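Long-range contacts in probable outer membrane protein (PDB 3DWO), which probably conducts long-chain fatty acids and other hydrophobic compounds across the outer membrane as a beta-barrel channel of the FadL family: residues I54-Y65 / G420-K431; N366-P374 / K407-N415. One frame throughout, in Å; residues are numbered along the deposited sequence.

Contact 1: residues I54-Y65 / G420-K431. With C8E ((hydroxyethyloxy)tri(ethyloxy)octane), chain E.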
# COMPACT_ATOMS: atom_id res chain seq x y z
N ILE A 54 12.57 -2.83 -0.43
CA ILE A 54 11.74 -4.02 -0.39
C ILE A 54 12.23 -5.10 -1.33
O ILE A 54 12.45 -4.87 -2.52
CB ILE A 54 10.27 -3.67 -0.74
CG1 ILE A 54 9.80 -2.48 0.10
CG2 ILE A 54 9.38 -4.87 -0.50
CD1 ILE A 54 9.92 -2.67 1.61
N ASP A 55 12.39 -6.31 -0.79
CA ASP A 55 12.86 -7.45 -1.55
C ASP A 55 11.70 -8.42 -1.75
O ASP A 55 11.04 -8.80 -0.79
CB ASP A 55 13.96 -8.16 -0.76
CG ASP A 55 14.80 -9.06 -1.62
OD1 ASP A 55 15.70 -8.54 -2.32
OD2 ASP A 55 14.57 -10.29 -1.60
N ILE A 56 11.46 -8.81 -3.00
CA ILE A 56 10.36 -9.73 -3.31
C ILE A 56 10.81 -10.83 -4.28
O ILE A 56 11.39 -10.54 -5.33
CB ILE A 56 9.17 -9.01 -3.98
CG1 ILE A 56 8.67 -7.87 -3.10
CG2 ILE A 56 8.05 -10.00 -4.25
CD1 ILE A 56 7.69 -6.93 -3.81
N LYS A 57 10.53 -12.08 -3.93
CA LYS A 57 10.91 -13.20 -4.77
C LYS A 57 9.87 -14.32 -4.75
O LYS A 57 9.10 -14.47 -3.80
CB LYS A 57 12.25 -13.78 -4.33
CG LYS A 57 13.45 -12.89 -4.58
CD LYS A 57 14.71 -13.60 -4.11
CE LYS A 57 15.93 -12.69 -4.15
NZ LYS A 57 17.11 -13.38 -3.54
N TYR A 58 9.88 -15.12 -5.81
CA TYR A 58 8.97 -16.25 -5.96
C TYR A 58 9.78 -17.50 -6.19
O TYR A 58 10.82 -17.47 -6.85
CB TYR A 58 8.05 -16.03 -7.15
CG TYR A 58 7.08 -17.16 -7.43
CD1 TYR A 58 7.36 -18.13 -8.40
CD2 TYR A 58 5.88 -17.26 -6.73
CE1 TYR A 58 6.44 -19.16 -8.68
CE2 TYR A 58 4.97 -18.29 -7.00
CZ TYR A 58 5.25 -19.23 -7.97
OH TYR A 58 4.33 -20.23 -8.22
N ASN A 59 9.30 -18.61 -5.64
CA ASN A 59 9.95 -19.89 -5.82
C ASN A 59 8.77 -20.85 -5.98
O ASN A 59 7.94 -20.97 -5.08
CB ASN A 59 10.78 -20.25 -4.59
CG ASN A 59 11.91 -21.20 -4.91
OD1 ASN A 59 12.95 -20.80 -5.45
ND2 ASN A 59 11.72 -22.48 -4.59
N GLY A 60 8.68 -21.52 -7.12
CA GLY A 60 7.58 -22.43 -7.32
C GLY A 60 7.27 -22.74 -8.77
O GLY A 60 8.10 -22.55 -9.66
N ASP A 61 6.05 -23.21 -9.00
CA ASP A 61 5.61 -23.60 -10.33
C ASP A 61 4.44 -22.78 -10.83
O ASP A 61 3.81 -22.04 -10.07
CB ASP A 61 5.20 -25.08 -10.32
CG ASP A 61 6.23 -25.98 -9.66
OD1 ASP A 61 7.43 -25.86 -10.01
OD2 ASP A 61 5.84 -26.81 -8.80
N ALA A 62 4.14 -22.95 -12.12
CA ALA A 62 3.04 -22.29 -12.79
C ALA A 62 2.58 -23.26 -13.87
O ALA A 62 3.40 -23.95 -14.48
CB ALA A 62 3.50 -20.97 -13.42
N TYR A 63 1.26 -23.32 -14.09
CA TYR A 63 0.69 -24.23 -15.08
C TYR A 63 -0.31 -23.53 -15.99
O TYR A 63 -0.90 -22.53 -15.60
CB TYR A 63 -0.03 -25.39 -14.39
CG TYR A 63 0.82 -26.16 -13.40
CD1 TYR A 63 0.98 -25.72 -12.08
CD2 TYR A 63 1.45 -27.34 -13.79
CE1 TYR A 63 1.76 -26.44 -11.17
CE2 TYR A 63 2.23 -28.07 -12.88
CZ TYR A 63 2.38 -27.61 -11.58
OH TYR A 63 3.15 -28.34 -10.70
N ASP A 64 -0.48 -24.06 -17.20
CA ASP A 64 -1.45 -23.49 -18.12
C ASP A 64 -2.78 -24.16 -17.79
O ASP A 64 -2.85 -25.01 -16.89
CB ASP A 64 -1.07 -23.73 -19.59
CG ASP A 64 -0.94 -25.21 -19.95
OD1 ASP A 64 -1.58 -26.07 -19.30
OD2 ASP A 64 -0.19 -25.50 -20.90
N TYR A 65 -3.83 -23.79 -18.50
CA TYR A 65 -5.16 -24.33 -18.24
C TYR A 65 -5.28 -25.85 -18.43
O TYR A 65 -6.24 -26.45 -17.96
CB TYR A 65 -6.20 -23.61 -19.11
CG TYR A 65 -6.30 -24.10 -20.54
CD1 TYR A 65 -7.21 -25.09 -20.90
CD2 TYR A 65 -5.48 -23.57 -21.53
CE1 TYR A 65 -7.30 -25.55 -22.22
CE2 TYR A 65 -5.56 -24.01 -22.84
CZ TYR A 65 -6.47 -25.00 -23.18
OH TYR A 65 -6.55 -25.43 -24.49
N GLY A 420 -7.34 -17.06 -18.99
CA GLY A 420 -6.50 -18.18 -19.37
C GLY A 420 -6.59 -19.48 -18.59
O GLY A 420 -6.04 -20.49 -19.03
N GLY A 421 -7.25 -19.46 -17.43
CA GLY A 421 -7.40 -20.68 -16.64
C GLY A 421 -6.15 -21.31 -16.03
O GLY A 421 -6.19 -22.46 -15.60
N GLY A 422 -5.04 -20.57 -15.98
CA GLY A 422 -3.82 -21.13 -15.41
C GLY A 422 -3.81 -21.09 -13.89
O GLY A 422 -4.77 -20.64 -13.26
N ARG A 423 -2.73 -21.56 -13.28
CA ARG A 423 -2.64 -21.54 -11.83
C ARG A 423 -1.20 -21.57 -11.33
O ARG A 423 -0.31 -22.09 -12.00
CB ARG A 423 -3.40 -22.71 -11.21
CG ARG A 423 -2.71 -24.05 -11.31
CD ARG A 423 -3.55 -25.14 -10.62
NE ARG A 423 -3.02 -26.47 -10.87
CZ ARG A 423 -1.99 -27.01 -10.21
NH1 ARG A 423 -1.38 -26.33 -9.25
NH2 ARG A 423 -1.57 -28.23 -10.53
N LEU A 424 -0.99 -21.02 -10.15
CA LEU A 424 0.34 -20.99 -9.54
C LEU A 424 0.39 -21.97 -8.37
O LEU A 424 -0.63 -22.28 -7.76
CB LEU A 424 0.66 -19.58 -9.03
CG LEU A 424 0.57 -18.42 -10.03
CD1 LEU A 424 0.80 -17.11 -9.30
CD2 LEU A 424 1.61 -18.61 -11.13
N ASP A 425 1.59 -22.45 -8.07
CA ASP A 425 1.78 -23.34 -6.94
C ASP A 425 3.19 -23.08 -6.43
O ASP A 425 4.15 -23.69 -6.90
CB ASP A 425 1.66 -24.81 -7.34
CG ASP A 425 1.80 -25.75 -6.16
OD1 ASP A 425 1.93 -26.97 -6.37
OD2 ASP A 425 1.78 -25.25 -5.01
N GLY A 426 3.31 -22.15 -5.49
CA GLY A 426 4.61 -21.81 -4.96
C GLY A 426 4.51 -20.89 -3.76
O GLY A 426 3.47 -20.84 -3.10
N ARG A 427 5.58 -20.16 -3.48
CA ARG A 427 5.57 -19.25 -2.34
C ARG A 427 6.42 -18.01 -2.58
O ARG A 427 7.41 -18.04 -3.31
CB ARG A 427 6.05 -19.98 -1.09
CG ARG A 427 7.24 -20.87 -1.32
CD ARG A 427 7.40 -21.88 -0.20
NE ARG A 427 6.13 -22.51 0.17
CZ ARG A 427 5.36 -22.10 1.17
NH1 ARG A 427 5.72 -21.07 1.92
NH2 ARG A 427 4.21 -22.72 1.43
N ALA A 428 6.02 -16.92 -1.95
CA ALA A 428 6.72 -15.66 -2.08
C ALA A 428 7.49 -15.38 -0.81
O ALA A 428 7.00 -15.64 0.30
CB ALA A 428 5.73 -14.54 -2.36
N THR A 429 8.70 -14.87 -0.98
CA THR A 429 9.54 -14.52 0.14
C THR A 429 9.81 -13.04 -0.00
O THR A 429 10.27 -12.59 -1.05
CB THR A 429 10.86 -15.29 0.12
OG1 THR A 429 10.62 -16.68 0.33
CG2 THR A 429 11.78 -14.78 1.22
N SER A 430 9.51 -12.29 1.05
CA SER A 430 9.71 -10.85 1.04
C SER A 430 10.48 -10.38 2.25
O SER A 430 10.48 -11.03 3.29
CB SER A 430 8.37 -10.12 0.99
OG SER A 430 7.71 -10.38 -0.23
N LYS A 431 11.14 -9.24 2.10
CA LYS A 431 11.93 -8.65 3.16
C LYS A 431 11.84 -7.15 2.98
O LYS A 431 11.76 -6.66 1.85
CB LYS A 431 13.39 -9.09 3.05
CG LYS A 431 13.62 -10.52 3.51
CD LYS A 431 14.69 -11.25 2.69
CE LYS A 431 15.94 -10.41 2.46
NZ LYS A 431 15.80 -9.55 1.25
C1 C8E E . 6.29 4.24 -5.26
C2 C8E E . 6.10 2.96 -4.59
C3 C8E E . 5.36 3.04 -3.33
C4 C8E E . 6.34 3.05 -2.26
C5 C8E E . 5.88 2.14 -1.19
C6 C8E E . 6.55 2.45 0.05
C7 C8E E . 6.17 1.31 0.84
C8 C8E E . 7.35 0.84 1.58
O9 C8E E . 7.38 0.06 2.75
C10 C8E E . 6.77 0.54 3.93
C11 C8E E . 6.99 -0.55 4.93
O12 C8E E . 6.45 -1.80 4.46
C13 C8E E . 6.90 -2.98 5.19
C14 C8E E . 7.07 -4.42 4.59
O15 C8E E . 7.76 -4.89 3.39
C16 C8E E . 6.87 -4.89 2.26
C17 C8E E . 6.11 -6.21 2.05
O18 C8E E . 6.41 -7.14 0.99
C19 C8E E . 5.65 -6.86 -0.22
C20 C8E E . 4.55 -7.83 -0.79
O21 C8E E . 3.17 -7.48 -0.62
O HOH W 1 12.86 -12.06 -1.00
O HOH W 2 3.55 -27.68 -8.31
O HOH W 3 -3.47 -21.31 -19.63
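From Asp55-Lys431 to Tyr63-Arg423 the two strands run antiparallel, with ten backbone hydrogen bonds, through a corner at Gly60, whose CA lies only 3.8 Å from Gly426 CA in a non-hydrogen-bonded pair without room for side chains. The Tyr58 ring lies obliquely against this glycine pair, carried there by CG anti to the backbone N (chi1 178°), with CZ 4.0 Å from Gly426 CA. The Tyr58 hydroxyl donates to Asp61 O at 2.6 Å. Asp425 N reaches Asp61 O at 3.0 Å from the face of the carbonyl plane opposite the tyrosine hydroxyl. Since these strands are the first and the last of the FadL-type barrel, their pairing closes the cylinder. On the Tyr58 face, Leu424 CD2 meets Ala62 CB, and Ser430 CB touches the C8E detergent at O18. The other face is polar. Here the Arg423 guanidinium stacks on the Tyr63 ring, planes 26° apart, its centre over CD1 and thus off the ring centre. One water joins the Tyr63 hydroxyl to Asp61 OD2 and Asp425 OD1, while Asp425 OD2 pairs with Lys412. Lys431, alongside Asp55, bends to bring NZ into a loosely aimed salt bridge with Asp55 OD2 (3.2 Å), CB being as near.

Contact 2: residues N366-P374 / K407-N415. With C8E ((hydroxyethyloxy)tri(ethyloxy)octane), chain D; C8E ((hydroxyethyloxy)tri(ethyloxy)octane), chain E; C8E ((hydroxyethyloxy)tri(ethyloxy)octane), chain F.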
# COMPACT_ATOMS: atom_id res chain seq x y z
N ASN A 366 -4.81 -16.88 1.47
CA ASN A 366 -4.40 -17.96 0.59
C ASN A 366 -5.15 -18.20 -0.71
O ASN A 366 -4.52 -18.41 -1.75
CB ASN A 366 -4.37 -19.27 1.39
CG ASN A 366 -3.29 -19.27 2.44
OD1 ASN A 366 -2.57 -18.28 2.62
ND2 ASN A 366 -3.16 -20.39 3.16
N ALA A 367 -6.48 -18.19 -0.65
CA ALA A 367 -7.28 -18.45 -1.84
C ALA A 367 -7.11 -17.42 -2.95
O ALA A 367 -7.23 -17.74 -4.13
CB ALA A 367 -8.75 -18.57 -1.46
N THR A 368 -6.81 -16.18 -2.57
CA THR A 368 -6.70 -15.11 -3.57
C THR A 368 -5.34 -14.41 -3.73
O THR A 368 -5.15 -13.66 -4.69
CB THR A 368 -7.74 -14.02 -3.30
OG1 THR A 368 -7.46 -13.39 -2.04
CG2 THR A 368 -9.15 -14.61 -3.25
N ARG A 369 -4.41 -14.62 -2.81
CA ARG A 369 -3.13 -13.93 -2.93
C ARG A 369 -2.45 -14.24 -4.26
O ARG A 369 -2.43 -15.39 -4.71
CB ARG A 369 -2.21 -14.31 -1.78
CG ARG A 369 -0.91 -13.48 -1.71
CD ARG A 369 -0.27 -13.66 -0.36
NE ARG A 369 -0.41 -15.04 0.05
CZ ARG A 369 -0.98 -15.45 1.18
NH1 ARG A 369 -1.46 -14.57 2.05
NH2 ARG A 369 -1.10 -16.74 1.41
N ASP A 370 -1.91 -13.21 -4.89
CA ASP A 370 -1.23 -13.37 -6.16
C ASP A 370 0.11 -12.63 -6.15
O ASP A 370 0.48 -12.04 -5.15
CB ASP A 370 -2.13 -12.88 -7.31
CG ASP A 370 -2.42 -11.40 -7.22
OD1 ASP A 370 -1.79 -10.72 -6.39
OD2 ASP A 370 -3.28 -10.92 -8.00
N PRO A 371 0.85 -12.67 -7.27
CA PRO A 371 2.16 -12.00 -7.36
C PRO A 371 2.20 -10.47 -7.24
O PRO A 371 3.25 -9.91 -6.95
CB PRO A 371 2.70 -12.48 -8.71
CG PRO A 371 2.00 -13.81 -8.90
CD PRO A 371 0.61 -13.47 -8.48
N ARG A 372 1.06 -9.81 -7.46
CA ARG A 372 1.02 -8.35 -7.37
C ARG A 372 1.35 -7.86 -5.96
O ARG A 372 2.20 -6.98 -5.78
CB ARG A 372 -0.37 -7.81 -7.75
CG ARG A 372 -0.82 -8.18 -9.13
CD ARG A 372 -1.96 -7.29 -9.62
NE ARG A 372 -2.11 -7.45 -11.06
CZ ARG A 372 -3.01 -8.23 -11.65
NH1 ARG A 372 -3.88 -8.92 -10.93
NH2 ARG A 372 -3.00 -8.34 -12.97
N ILE A 373 0.67 -8.44 -4.98
CA ILE A 373 0.84 -8.09 -3.56
C ILE A 373 0.95 -9.42 -2.79
O ILE A 373 -0.01 -9.85 -2.16
CB ILE A 373 -0.38 -7.33 -3.01
CG1 ILE A 373 -0.78 -6.18 -3.94
CG2 ILE A 373 -0.07 -6.80 -1.62
CD1 ILE A 373 0.22 -5.04 -3.99
N PRO A 374 2.11 -10.07 -2.85
CA PRO A 374 2.28 -11.34 -2.15
C PRO A 374 2.80 -11.18 -0.72
O PRO A 374 3.86 -11.70 -0.39
CB PRO A 374 3.30 -12.07 -3.02
CG PRO A 374 4.25 -10.93 -3.38
CD PRO A 374 3.28 -9.78 -3.71
N LYS A 407 6.55 -13.18 6.87
CA LYS A 407 6.56 -14.63 6.81
C LYS A 407 6.40 -15.08 5.37
O LYS A 407 5.75 -14.42 4.56
CB LYS A 407 5.44 -15.22 7.67
CG LYS A 407 4.04 -14.90 7.18
CD LYS A 407 3.09 -16.08 7.44
CE LYS A 407 3.04 -16.46 8.92
NZ LYS A 407 2.14 -17.63 9.15
N GLU A 408 7.02 -16.21 5.06
CA GLU A 408 6.94 -16.79 3.73
C GLU A 408 5.50 -17.25 3.53
O GLU A 408 4.95 -17.96 4.38
CB GLU A 408 7.91 -17.97 3.64
CG GLU A 408 7.93 -18.68 2.30
CD GLU A 408 8.93 -19.81 2.29
OE1 GLU A 408 10.15 -19.54 2.42
OE2 GLU A 408 8.51 -20.98 2.17
N VAL A 409 4.88 -16.84 2.43
CA VAL A 409 3.50 -17.22 2.16
C VAL A 409 3.32 -18.00 0.88
O VAL A 409 4.12 -17.90 -0.05
CB VAL A 409 2.58 -15.98 2.08
CG1 VAL A 409 2.26 -15.47 3.48
CG2 VAL A 409 3.25 -14.89 1.24
N PRO A 410 2.26 -18.80 0.82
CA PRO A 410 1.97 -19.60 -0.37
C PRO A 410 1.17 -18.83 -1.41
O PRO A 410 0.44 -17.90 -1.08
CB PRO A 410 1.18 -20.78 0.19
CG PRO A 410 0.37 -20.10 1.28
CD PRO A 410 1.41 -19.22 1.95
N LEU A 411 1.34 -19.20 -2.67
CA LEU A 411 0.60 -18.61 -3.78
C LEU A 411 -0.03 -19.81 -4.47
O LEU A 411 0.67 -20.67 -4.99
CB LEU A 411 1.54 -17.87 -4.74
CG LEU A 411 1.75 -16.38 -4.47
CD1 LEU A 411 2.20 -16.17 -3.05
CD2 LEU A 411 2.78 -15.83 -5.43
N LYS A 412 -1.36 -19.86 -4.46
CA LYS A 412 -2.10 -20.95 -5.06
C LYS A 412 -3.08 -20.36 -6.06
O LYS A 412 -4.13 -20.93 -6.33
CB LYS A 412 -2.89 -21.70 -3.99
CG LYS A 412 -2.04 -22.27 -2.86
CD LYS A 412 -1.27 -23.51 -3.31
CE LYS A 412 -0.66 -24.23 -2.11
NZ LYS A 412 0.01 -25.51 -2.50
N THR A 413 -2.71 -19.20 -6.60
CA THR A 413 -3.54 -18.46 -7.54
C THR A 413 -4.07 -19.24 -8.74
O THR A 413 -3.33 -19.94 -9.43
CB THR A 413 -2.76 -17.24 -8.07
OG1 THR A 413 -1.89 -16.75 -7.04
CG2 THR A 413 -3.73 -16.13 -8.47
N VAL A 414 -5.37 -19.10 -8.98
CA VAL A 414 -6.02 -19.74 -10.11
C VAL A 414 -6.65 -18.61 -10.93
O VAL A 414 -7.31 -17.73 -10.38
CB VAL A 414 -7.13 -20.72 -9.62
CG1 VAL A 414 -7.94 -21.24 -10.80
CG2 VAL A 414 -6.49 -21.90 -8.88
N ASN A 415 -6.44 -18.62 -12.25
CA ASN A 415 -7.02 -17.60 -13.11
C ASN A 415 -8.39 -18.03 -13.62
O ASN A 415 -8.58 -19.18 -14.00
CB ASN A 415 -6.12 -17.31 -14.33
CG ASN A 415 -5.22 -16.10 -14.13
OD1 ASN A 415 -5.52 -15.22 -13.31
ND2 ASN A 415 -4.13 -16.03 -14.91
C1 C8E D . -3.21 -9.79 -3.15
C2 C8E D . -3.12 -9.00 -4.37
C3 C8E D . -3.99 -7.83 -4.42
C4 C8E D . -3.69 -7.13 -5.66
C5 C8E D . -4.14 -5.72 -5.54
C6 C8E D . -3.47 -4.89 -6.52
C7 C8E D . -4.41 -3.78 -6.59
C8 C8E D . -3.66 -2.51 -6.71
O9 C8E D . -3.86 -1.48 -7.66
C10 C8E D . -3.73 -1.78 -9.04
C11 C8E D . -4.02 -0.50 -9.76
O12 C8E D . -5.39 -0.46 -10.19
C13 C8E D . -5.61 -0.50 -11.63
C14 C8E D . -5.67 -1.78 -12.52
O15 C8E D . -6.66 -2.24 -13.49
C16 C8E D . -7.69 -3.05 -12.89
C17 C8E D . -7.38 -4.56 -12.87
O18 C8E D . -6.37 -5.18 -13.70
C19 C8E D . -6.87 -5.63 -14.99
C20 C8E D . -6.74 -7.11 -15.49
O21 C8E D . -5.62 -7.48 -16.30
C1 C8E E . 6.29 4.24 -5.26
C2 C8E E . 6.10 2.96 -4.59
C3 C8E E . 5.36 3.04 -3.33
C4 C8E E . 6.34 3.05 -2.26
C5 C8E E . 5.88 2.14 -1.19
C6 C8E E . 6.55 2.45 0.05
C7 C8E E . 6.17 1.31 0.84
C8 C8E E . 7.35 0.84 1.58
O9 C8E E . 7.38 0.06 2.75
C10 C8E E . 6.77 0.54 3.93
C11 C8E E . 6.99 -0.55 4.93
O12 C8E E . 6.45 -1.80 4.46
C13 C8E E . 6.90 -2.98 5.19
C14 C8E E . 7.07 -4.42 4.59
O15 C8E E . 7.76 -4.89 3.39
C16 C8E E . 6.87 -4.89 2.26
C17 C8E E . 6.11 -6.21 2.05
O18 C8E E . 6.41 -7.14 0.99
C19 C8E E . 5.65 -6.86 -0.22
C20 C8E E . 4.55 -7.83 -0.79
O21 C8E E . 3.17 -7.48 -0.62
C2 C8E F . 12.09 -12.36 13.46
C3 C8E F . 11.45 -13.68 13.46
C4 C8E F . 11.17 -14.03 12.08
C5 C8E F . 9.75 -14.49 11.97
C6 C8E F . 9.19 -14.23 10.64
C7 C8E F . 8.35 -13.07 10.92
C8 C8E F . 7.02 -13.21 10.27
O9 C8E F . 5.76 -12.89 10.84
C10 C8E F . 5.35 -13.57 12.01
C11 C8E F . 4.00 -13.01 12.38
O HOH W 4 -2.80 -17.73 -3.59
O HOH W 5 -6.88 -17.32 -6.75
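Pro410 O is held by two nitrogens of one guanidinium: Arg369 NE at 3.2 Å and Arg369 NH2 at 3.1 Å approach it side-on. The oxygen lies almost in the guanidinium plane (4° out of it), and the NH2 bond uses a lone pair of the carbonyl. In this FadL-type barrel, the contact ties the loop between strands 351-360 and 378-388 to the end of strand 395-411 without any backbone pairing; a side chain from the loop takes up a strand carbonyl instead. A bend at chi3 (39°) swings the Arg369 head round to Pro410. Val409 closes over one face of the guanidinium, its CB 3.7 Å from Arg369 CZ, and crosses the arginine at about a right angle. The third nitrogen, NH1, is bonded to Thr364, so partners on several sides fix the rotation of the group.

The backbone oxygen of Arg369 is gripped as well. Thr413 OG1 donates to Arg369 O over 2.8 Å, in the carbonyl plane and on a lone pair, and a water that also binds Asn366 O and Lys412 N donates to the same atom. Thr413 CG2 packs on Asp370 CB, whereas the carboxylate of Asp370 turns elsewhere, to Tyr331 and to a long salt bridge with Arg372. To one side of these polar bonds, the two methyls of Leu411 are divided between two prolines: CD2 is 4.1 Å from Pro371 CG, and CD1 is 4.2 Å from Pro374 CB. Detergent molecules lie along the loop, one with its octyl end beside Asp370 and Ile373, another ending at Pro374. At the Pro374 end of the contact, Val409 CG2 rests 3.6 Å from Pro374 O.

Starting from the N terminus, the chain places residues 54-65 in the first strand of the barrel and meets their partner, 420-431, only in the last strand, so contact 1 closes a loop of 354 residues. Within that span lies the much shorter loop of contact 2, which leaves 366-374, runs through strand 378-388 and back along strand 395-411 to 407-415. The two loops nest and do not cross. Residues 407-415 lead through a turn into 420-431, and these two segments are joined by probable backbone hydrogen bonds such as Leu424 N to Thr413 O, 2.7 Å. Barrel closure and the loop bearing 366-374 are thereby tied through neighbouring strands, and one C8E molecule touches both contacts.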